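Local coordinates for protein HpcH/HpaI aldolase (Desulfitobacterium hafniense, PDB 3QZ6) that belongs to the HpcH/HpaI aldolase/citrate lyase family and folds as a TIM barrel, an eight-stranded parallel beta barrel surrounded by helices, at residues P27-V30 with R31-E35; V97-A100 with E101-R104; V156-I159 with D160-L163. All coordinates share one frame; numbering follows the deposited sequence.

Contact 1 (P27-V30 with R31-E35); sequences PDIV and RIYAE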
loop_
_atom_site.group_PDB
_atom_site.type_symbol
_atom_site.label_atom_id
_atom_site.label_comp_id
_atom_site.label_asym_id
_atom_site.label_seq_id
_atom_site.Cartn_x
_atom_site.Cartn_y
_atom_site.Cartn_z
ATOM N N PRO A 27 7.654 -3.212 6.179
ATOM C CA PRO A 27 7.381 -2.888 7.587
ATOM C C PRO A 27 7.108 -1.399 7.846
ATOM O O PRO A 27 6.582 -1.053 8.907
ATOM C CB PRO A 27 8.667 -3.310 8.305
ATOM C CG PRO A 27 9.299 -4.343 7.396
ATOM C CD PRO A 27 8.942 -3.902 5.995
ATOM N N ASP A 28 7.478 -0.527 6.916
ATOM C CA ASP A 28 7.162 0.886 7.090
ATOM C C ASP A 28 5.664 1.158 7.062
ATOM O O ASP A 28 5.230 2.250 7.443
ATOM C CB ASP A 28 7.883 1.761 6.056
ATOM C CG ASP A 28 9.316 2.079 6.460
ATOM O OD1 ASP A 28 9.569 2.209 7.671
ATOM O OD2 ASP A 28 10.185 2.221 5.573
ATOM N N ILE A 29 4.863 0.184 6.625
ATOM C CA ILE A 29 3.411 0.346 6.707
ATOM C C ILE A 29 3.031 0.615 8.166
ATOM O O ILE A 29 2.040 1.289 8.449
ATOM C CB ILE A 29 2.633 -0.892 6.195
ATOM C CG1 ILE A 29 1.138 -0.570 6.056
ATOM C CG2 ILE A 29 2.817 -2.113 7.135
ATOM C CD1 ILE A 29 0.856 0.568 5.096
ATOM N N VAL A 30 3.822 0.082 9.093
ATOM C CA VAL A 30 3.542 0.279 10.523
ATOM C C VAL A 30 3.698 1.746 10.924
ATOM O O VAL A 30 2.909 2.285 11.698
ATOM C CB VAL A 30 4.490 -0.564 11.398
ATOM C CG1 VAL A 30 4.292 -0.226 12.884
ATOM C CG2 VAL A 30 4.275 -2.046 11.141
ATOM N N ARG A 31 4.727 2.395 10.395
ATOM C CA ARG A 31 4.952 3.808 10.696
ATOM C C ARG A 31 3.893 4.684 10.043
ATOM O O ARG A 31 3.465 5.698 10.612
ATOM C CB ARG A 31 6.344 4.225 10.249
ATOM C CG ARG A 31 7.442 3.358 10.836
ATOM C CD ARG A 31 8.682 3.418 9.933
ATOM N NE ARG A 31 9.427 4.598 10.261
ATOM C CZ ARG A 31 10.392 5.173 9.546
ATOM N NH1 ARG A 31 10.825 4.713 8.370
ATOM N NH2 ARG A 31 10.932 6.257 10.054
ATOM N N ILE A 32 3.452 4.286 8.851
ATOM C CA ILE A 32 2.367 4.999 8.182
ATOM C C ILE A 32 1.088 4.887 9.008
ATOM O O ILE A 32 0.364 5.866 9.202
ATOM C CB ILE A 32 2.144 4.457 6.769
ATOM C CG1 ILE A 32 3.228 5.016 5.830
ATOM C CG2 ILE A 32 0.758 4.843 6.260
ATOM C CD1 ILE A 32 3.232 4.396 4.448
ATOM N N TYR A 33 0.822 3.687 9.513
ATOM C CA TYR A 33 -0.383 3.463 10.303
ATOM C C TYR A 33 -0.345 4.197 11.654
ATOM O O TYR A 33 -1.361 4.716 12.120
ATOM C CB TYR A 33 -0.646 1.956 10.478
ATOM C CG TYR A 33 -1.322 1.307 9.265
ATOM C CD1 TYR A 33 -1.813 2.080 8.214
ATOM C CD2 TYR A 33 -1.489 -0.070 9.192
ATOM C CE1 TYR A 33 -2.452 1.491 7.113
ATOM C CE2 TYR A 33 -2.115 -0.671 8.101
ATOM C CZ TYR A 33 -2.600 0.110 7.069
ATOM O OH TYR A 33 -3.233 -0.498 5.993
ATOM N N ALA A 34 0.821 4.243 12.282
ATOM C CA ALA A 34 0.957 4.996 13.524
ATOM C C ALA A 34 0.648 6.464 13.265
ATOM O O ALA A 34 -0.099 7.092 14.005
ATOM C CB ALA A 34 2.357 4.845 14.078
ATOM N N GLU A 35 1.223 7.008 12.199
ATOM C CA GLU A 35 1.036 8.420 11.875
ATOM C C GLU A 35 -0.414 8.724 11.516
ATOM O O GLU A 35 -0.914 9.817 11.790
ATOM C CB GLU A 35 1.996 8.850 10.748
ATOM C CG GLU A 35 1.771 10.269 10.222
ATOM C CD GLU A 35 2.073 11.359 11.248
ATOM O OE1 GLU A 35 2.717 11.069 12.283
ATOM O OE2 GLU A 35 1.668 12.516 11.005
#

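Contact 2 (V97-A100 with E101-R104); sequences VQSA and ETMR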
loop_
_atom_site.group_PDB
_atom_site.type_symbol
_atom_site.label_atom_id
_atom_site.label_comp_id
_atom_site.label_asym_id
_atom_site.label_seq_id
_atom_site.Cartn_x
_atom_site.Cartn_y
_atom_site.Cartn_z
ATOM N N VAL A 97 -15.673 -18.734 14.615
ATOM C CA VAL A 97 -15.765 -19.442 15.884
ATOM C C VAL A 97 -17.163 -20.014 16.036
ATOM O O VAL A 97 -18.141 -19.282 15.937
ATOM C CB VAL A 97 -15.484 -18.525 17.067
ATOM C CG1 VAL A 97 -15.688 -19.296 18.371
ATOM C CG2 VAL A 97 -14.065 -17.981 16.974
ATOM N N GLN A 98 -17.259 -21.314 16.280
ATOM C CA GLN A 98 -18.564 -21.960 16.356
ATOM C C GLN A 98 -18.866 -22.674 17.672
ATOM O O GLN A 98 -19.954 -23.221 17.832
ATOM C CB GLN A 98 -18.723 -22.955 15.209
ATOM C CG GLN A 98 -18.761 -22.325 13.841
ATOM C CD GLN A 98 -19.355 -23.261 12.814
ATOM O OE1 GLN A 98 -20.549 -23.571 12.859
ATOM N NE2 GLN A 98 -18.525 -23.730 11.889
ATOM N N SER A 99 -17.923 -22.694 18.608
ATOM C CA SER A 99 -18.169 -23.410 19.864
ATOM C C SER A 99 -17.257 -22.937 20.976
ATOM O O SER A 99 -16.208 -22.345 20.720
ATOM C CB SER A 99 -17.915 -24.902 19.665
ATOM O OG SER A 99 -16.541 -25.105 19.386
ATOM N N ALA A 100 -17.653 -23.216 22.212
ATOM C CA ALA A 100 -16.827 -22.899 23.366
ATOM C C ALA A 100 -15.485 -23.609 23.244
ATOM O O ALA A 100 -14.456 -23.072 23.647
ATOM C CB ALA A 100 -17.528 -23.311 24.667
ATOM N N GLU A 101 -15.493 -24.811 22.672
ATOM C CA GLU A 101 -14.282 -25.619 22.638
ATOM C C GLU A 101 -13.149 -24.914 21.881
ATOM O O GLU A 101 -11.995 -24.957 22.296
ATOM C CB GLU A 101 -14.555 -27.003 22.052
ATOM C CG GLU A 101 -13.308 -27.888 21.991
ATOM C CD GLU A 101 -12.560 -27.966 23.325
ATOM O OE1 GLU A 101 -13.223 -28.106 24.382
ATOM O OE2 GLU A 101 -11.306 -27.882 23.313
ATOM N N THR A 102 -13.481 -24.261 20.772
ATOM C CA THR A 102 -12.475 -23.537 20.000
ATOM C C THR A 102 -11.826 -22.451 20.854
ATOM O O THR A 102 -10.617 -22.248 20.803
ATOM C CB THR A 102 -13.095 -22.910 18.746
ATOM O OG1 THR A 102 -13.569 -23.955 17.888
ATOM C CG2 THR A 102 -12.072 -22.067 17.997
HETATM N N MSE A 103 -12.641 -21.751 21.634
HETATM C CA MSE A 103 -12.130 -20.717 22.523
HETATM C C MSE A 103 -11.308 -21.312 23.664
HETATM O O MSE A 103 -10.264 -20.763 24.037
HETATM C CB MSE A 103 -13.276 -19.877 23.085
HETATM C CG MSE A 103 -13.960 -18.995 22.059
HETATM SE SE MSE A 103 -12.707 -17.745 21.192
HETATM C CE MSE A 103 -12.320 -18.738 19.672
ATOM N N ARG A 104 -11.768 -22.425 24.228
ATOM C CA ARG A 104 -10.998 -23.056 25.299
ATOM C C ARG A 104 -9.610 -23.438 24.799
ATOM O O ARG A 104 -8.615 -23.235 25.491
ATOM C CB ARG A 104 -11.725 -24.272 25.880
ATOM C CG ARG A 104 -12.882 -23.889 26.808
ATOM C CD ARG A 104 -13.374 -25.080 27.626
ATOM N NE ARG A 104 -14.150 -26.010 26.814
ATOM C CZ ARG A 104 -15.469 -25.942 26.664
ATOM N NH1 ARG A 104 -16.096 -26.828 25.898
ATOM N NH2 ARG A 104 -16.159 -24.984 27.275
HETATM O O HOH W 1 -14.999 -23.090 15.776
#

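Contact 3 (V156-I159 with D160-L163); sequences VEDI and DSIL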
loop_
_atom_site.group_PDB
_atom_site.type_symbol
_atom_site.label_atom_id
_atom_site.label_comp_id
_atom_site.label_asym_id
_atom_site.label_seq_id
_atom_site.Cartn_x
_atom_site.Cartn_y
_atom_site.Cartn_z
ATOM N N VAL A 156 -24.151 -17.665 16.419
ATOM C CA VAL A 156 -25.036 -16.660 16.995
ATOM C C VAL A 156 -26.012 -17.301 17.987
ATOM O O VAL A 156 -26.230 -16.789 19.090
ATOM C CB VAL A 156 -25.813 -15.923 15.899
ATOM C CG1 VAL A 156 -26.831 -14.978 16.511
ATOM C CG2 VAL A 156 -24.845 -15.159 15.009
ATOM N N GLU A 157 -26.587 -18.432 17.597
ATOM C CA GLU A 157 -27.516 -19.149 18.466
ATOM C C GLU A 157 -26.835 -19.646 19.739
ATOM O O GLU A 157 -27.452 -19.714 20.796
ATOM C CB GLU A 157 -28.131 -20.332 17.722
ATOM C CG GLU A 157 -29.041 -19.943 16.574
ATOM C CD GLU A 157 -29.452 -21.145 15.734
ATOM O OE1 GLU A 157 -30.268 -20.970 14.801
ATOM O OE2 GLU A 157 -28.956 -22.264 16.008
ATOM N N ASP A 158 -25.555 -19.989 19.634
ATOM C CA ASP A 158 -24.832 -20.552 20.768
ATOM C C ASP A 158 -23.876 -19.534 21.384
ATOM O O ASP A 158 -22.911 -19.899 22.061
ATOM C CB ASP A 158 -24.063 -21.798 20.327
ATOM C CG ASP A 158 -23.596 -22.634 21.498
ATOM O OD1 ASP A 158 -24.251 -22.583 22.564
ATOM O OD2 ASP A 158 -22.577 -23.343 21.355
ATOM N N ILE A 159 -24.163 -18.255 21.172
ATOM C CA ILE A 159 -23.196 -17.206 21.476
ATOM C C ILE A 159 -22.832 -17.099 22.964
ATOM O O ILE A 159 -21.687 -16.835 23.308
ATOM C CB ILE A 159 -23.645 -15.826 20.911
ATOM C CG1 ILE A 159 -22.514 -14.800 21.039
ATOM C CG2 ILE A 159 -24.935 -15.354 21.584
ATOM C CD1 ILE A 159 -21.272 -15.168 20.217
ATOM N N ASP A 160 -23.795 -17.300 23.854
ATOM C CA ASP A 160 -23.493 -17.167 25.276
ATOM C C ASP A 160 -22.442 -18.184 25.721
ATOM O O ASP A 160 -21.549 -17.866 26.499
ATOM C CB ASP A 160 -24.761 -17.302 26.123
ATOM C CG ASP A 160 -25.601 -16.051 26.090
ATOM O OD1 ASP A 160 -25.263 -15.099 26.825
ATOM O OD2 ASP A 160 -26.577 -16.011 25.317
ATOM N N SER A 161 -22.561 -19.408 25.222
ATOM C CA SER A 161 -21.593 -20.451 25.516
ATOM C C SER A 161 -20.206 -20.072 24.977
ATOM O O SER A 161 -19.184 -20.267 25.633
ATOM C CB SER A 161 -22.059 -21.769 24.895
ATOM O OG SER A 161 -21.149 -22.811 25.173
ATOM N N ILE A 162 -20.167 -19.519 23.780
ATOM C CA ILE A 162 -18.881 -19.147 23.205
ATOM C C ILE A 162 -18.215 -18.032 24.009
ATOM O O ILE A 162 -17.036 -18.123 24.347
ATOM C CB ILE A 162 -19.025 -18.755 21.729
ATOM C CG1 ILE A 162 -19.460 -19.981 20.920
ATOM C CG2 ILE A 162 -17.708 -18.157 21.197
ATOM C CD1 ILE A 162 -19.915 -19.692 19.502
ATOM N N LEU A 163 -18.980 -16.996 24.341
ATOM C CA LEU A 163 -18.420 -15.820 25.011
ATOM C C LEU A 163 -18.202 -15.977 26.519
ATOM O O LEU A 163 -17.568 -15.126 27.138
ATOM C CB LEU A 163 -19.270 -14.577 24.730
ATOM C CG LEU A 163 -19.429 -14.230 23.248
ATOM C CD1 LEU A 163 -20.167 -12.903 23.083
ATOM C CD2 LEU A 163 -18.069 -14.171 22.573
HETATM O O HOH W 2 -26.638 -18.331 23.515
HETATM O O HOH W 3 -20.329 -23.982 22.527
HETATM O O HOH W 4 -25.097 -20.675 24.319
#

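Contact 1 (P27-V30 with R31-E35)
With CG1 of Ile-29 anti to the backbone N (chi1 -169°) and the ring of Tyr-33 swung back beside its own backbone N (chi1 -81°), the two side chains meet one helical turn apart. CG1 of Ile-29 sits over one face of the ring in a CH-pi contact, 4.0 Å from the ring centroid and displaced toward the CE2 edge. CD1 continues across the same ring, 4.0 Å from CE1 of Tyr-33, and it also lies loosely near CB of Ile-32. Asp-28 and Arg-31 run side by side and form a salt bridge through OD1 of Asp-28 and NH1 of Arg-31, reached by a bend at chi3 of the arginine; the position of OD1 is uncertain in the model, and so is the detail of this pair. Backbone i to i+4 bonds run from Ile-32 N to Asp-28 O (3.0 Å), Tyr-33 N to Ile-29 O (2.9 Å) and Ala-34 N to Val-30 O (2.9 Å). Helix 29-35 is the crossover of the beta-alpha-beta unit between strands 16-21 and 40-44: Ile-29 and Tyr-33 both touch Leu-21, Val-30 packs on Val-61 of helix 52-65, and Ile-32 meets Leu-23 of the second subunit.

Contact 2 (V97-A100 with E101-R104)
Apolar packing across the turn rests on Val-97 and the selenomethionine Met-103, whose side chains cross at about a right angle. The CE methyl is folded back by bends at chi2 and chi3 and lies against both valine branches, 3.3 Å from CG2 and 3.7 Å from CG1 of Val-97. The shorter distance is tighter than ordinary carbon contact.

Hydrogen bonding at the helix start centres on Ser-99, the N-cap of helix 100-110. Its hydroxyl, placed between the backbone N and the carbonyl carbon (chi1 65°), accepts from Thr-102 N in a weak capping bond, OG to N 3.5 Å but fairly straight at 159°. The same N-H also makes a weak, more bent bond to Ser-99 O. This turn follows barrel strand 91-94 and begins the next helix of the TIM barrel, with Val-97 and Met-103 both resting on Ala-148 of strand 145-150. A water extends the polar network, accepting from Gln-98 N and lying 2.7 Å from OG1 of Thr-102, so it bridges the loop to the first turn. Further along, Arg-104 N donates to Ala-100 O at 2.8 Å.

Charged groups gather on the exposed side. Arg-104 bends at chi3 and lays one guanidinium face over the backbone at Ala-100 C, while NH2 comes 3.4 Å from the CB methyl of Ala-100. Its NE and NH1 both make weak hydrogen bonds to OE1 of Glu-101, the NE pair (3.3 Å) counting as a salt bridge.

Contact 3 (V156-I159 with D160-L163)
Asp-158 separates two short helices: it is the first residue to leave helical angles after helix 153-157 (phi/psi -105°/23°) and the N-cap of helix 159-163. Two i to i+4 bonds build the new helix, Ile-162 N to Asp-158 O at 3.3 Å and Leu-163 N to Ile-159 O at 2.9 Å.

The Asp-158 carboxylate makes no capping bond; a water donates to its OD1 and accepts from Ser-161 N (3.0 Å), bridging the two. A second donates to OD2 of Asp-158 and hydrogen-bonds OG of Ser-161, so water links both carboxylate oxygens of the aspartate to the serine, while OD1 rests 3.3 Å from CB of Ser-161. Nearby, a third water accepts from Asp-160 N and donates both to Glu-157 O and to OD2 of Asp-160, tying the end of one helix to the start of the next. That carboxylate has its stronger partner elsewhere, a salt bridge from OD2 to Arg-206, while OD1 bonds Gln-207.

The apolar side is carried by Ile-159 and Leu-163. Extending CG1 of Ile-159 anti to its nitrogen (chi1 -171°) sets it 3.6 Å from CD1 of Leu-163; the CD1 methyl of Ile-159 then reaches CG of the same leucine (3.7 Å), and the two side chains pass at a slant.

Within the barrel's outer layer, Ile-159 touches Ile-150 of strand 145-150 and Val-200 and Ala-203 of helix 191-207. Ile-162 turns instead to Met-103 of helix 100-110, and Leu-163 touches Val-209, in the loop that precedes strand 210-215.

Contacts 2 and 3 are neighbours, their centres about 9 Å apart on the same side of the chain's centre. Ile-162 joins them: its CG2 lies 3.7 Å from CG1 of Val-97, and its CG1 packs on the backbone of Ser-99. Beside it, CB of Ala-100 meets O of Ser-161 at 3.6 Å, so the starts of helices 100-110 and 159-163 rest on each other. Contact 1 lies on the opposite side of the chain's centre, its centre about 33 Å from that of contact 2 and 36 Å from that of contact 3. It alone of the three touches the second subunit, and the Pro-27 side chain is about 7 Å from a bound zinc ion.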